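Side-chain contact in Afp3 (Serratia entomophila, PDB 6RBN), which probably forms the contractile sheath around the inner tube of the anti-feeding prophage, a phage-tail-like injection system: residues D193-S196 / A197-G200. Numbering follows the deposited sequence.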
loop_
_atom_site.group_PDB
_atom_site.type_symbol
_atom_site.label_atom_id
_atom_site.label_comp_id
_atom_site.label_asym_id
_atom_site.label_seq_id
_atom_site.Cartn_x
_atom_site.Cartn_y
_atom_site.Cartn_z
ATOM N N ASP D 193 -56.713 -3.779 -61.005
ATOM C CA ASP D 193 -57.166 -4.751 -60.023
ATOM C C ASP D 193 -56.114 -5.837 -59.859
ATOM O O ASP D 193 -55.186 -5.953 -60.661
ATOM C CB ASP D 193 -58.530 -5.342 -60.407
ATOM C CG ASP D 193 -58.547 -5.937 -61.804
ATOM O OD1 ASP D 193 -57.546 -5.819 -62.540
ATOM O OD2 ASP D 193 -59.581 -6.534 -62.170
ATOM N N ALA D 194 -56.273 -6.625 -58.799
ATOM C CA ALA D 194 -55.355 -7.716 -58.521
ATOM C C ALA D 194 -55.483 -8.803 -59.590
ATOM O O ALA D 194 -56.567 -9.021 -60.132
ATOM C CB ALA D 194 -55.642 -8.303 -57.142
ATOM N N PRO D 195 -54.383 -9.506 -59.910
ATOM C CA PRO D 195 -54.440 -10.511 -60.985
ATOM C C PRO D 195 -55.144 -11.815 -60.625
ATOM O O PRO D 195 -55.109 -12.762 -61.418
ATOM C CB PRO D 195 -52.962 -10.757 -61.305
ATOM C CG PRO D 195 -52.245 -10.404 -60.065
ATOM C CD PRO D 195 -52.999 -9.265 -59.465
ATOM N N SER D 196 -55.716 -11.897 -59.417
ATOM C CA SER D 196 -56.699 -12.884 -58.952
ATOM C C SER D 196 -56.123 -14.279 -58.728
ATOM O O SER D 196 -56.820 -15.156 -58.210
ATOM C CB SER D 196 -57.901 -12.982 -59.904
ATOM O OG SER D 196 -57.565 -13.622 -61.124
ATOM N N ALA D 197 -54.863 -14.502 -59.095
ATOM C CA ALA D 197 -54.184 -15.714 -58.656
ATOM C C ALA D 197 -53.722 -15.560 -57.218
ATOM O O ALA D 197 -53.608 -16.545 -56.482
ATOM C CB ALA D 197 -53.006 -16.023 -59.576
ATOM N N VAL D 198 -53.457 -14.326 -56.809
ATOM C CA VAL D 198 -53.087 -13.996 -55.441
ATOM C C VAL D 198 -54.027 -12.912 -54.916
ATOM O O VAL D 198 -53.780 -11.709 -55.063
ATOM C CB VAL D 198 -51.600 -13.601 -55.375
ATOM C CG1 VAL D 198 -50.745 -14.850 -55.371
ATOM C CG2 VAL D 198 -51.202 -12.786 -56.606
ATOM N N GLY D 199 -55.120 -13.342 -54.286
ATOM C CA GLY D 199 -56.202 -12.414 -54.003
ATOM C C GLY D 199 -55.943 -11.542 -52.791
ATOM O O GLY D 199 -55.800 -10.324 -52.908
ATOM N N GLY D 200 -55.874 -12.152 -51.611
ATOM C CA GLY D 200 -55.809 -11.377 -50.391
ATOM C C GLY D 200 -54.768 -11.847 -49.404
ATOM O O GLY D 200 -54.955 -11.718 -48.192
#
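Pro195 and Val198 are the ends of a beta turn in the loop between strand 185-188 and strand 204-207. Neither segment is a helix or strand. The chain runs out through Ala194 and Pro195, has Ser196 and Ala197 at the corners of the turn, and comes back through Val198 and Gly199. Ser196 has left-handed backbone angles. Ala197 returns to right-handed values, so the turn fits no standard type. The CA atoms of Pro195 and Val198 are brought to 6.7 Å from each other.

The apolar side of the bend pairs CG of the Pro195 ring with CG2 of Val198, at 4.3 Å. In Val198, chi1 of -80° turns the CG2 branch to the proline and CG1 away from it. CB of Ala194 lies 4.4 Å from O of Val198, a loose approach between the two arms. The polar side is local to the turn. OG of Ser196 donates to O of Pro195 at 2.6 Å. The hydroxyl sits above the carbonyl plane, 39° out of it. The C=O...OG angle is 99°. It lies away from the lone-pair directions.

Pro195 packs on Ala187 of strand 185-188 and on Tyr170 of helix 163-172, which Ala197 touches too. The buried Val198 packs on Leu185 of the same strand and on Ala174 and Leu177. Gln338 packs on Ala194 and donates from NE2 to O of Gly199. This is surface packing within one subunit, with no other chain touching either segment.

The chemistry is divided. Apolar Pro195 and Val198 lie on the covered side of the turn. On the exposed side, the Ser196 hydroxyl bonds to the carbonyl of Pro195, the residue just before it.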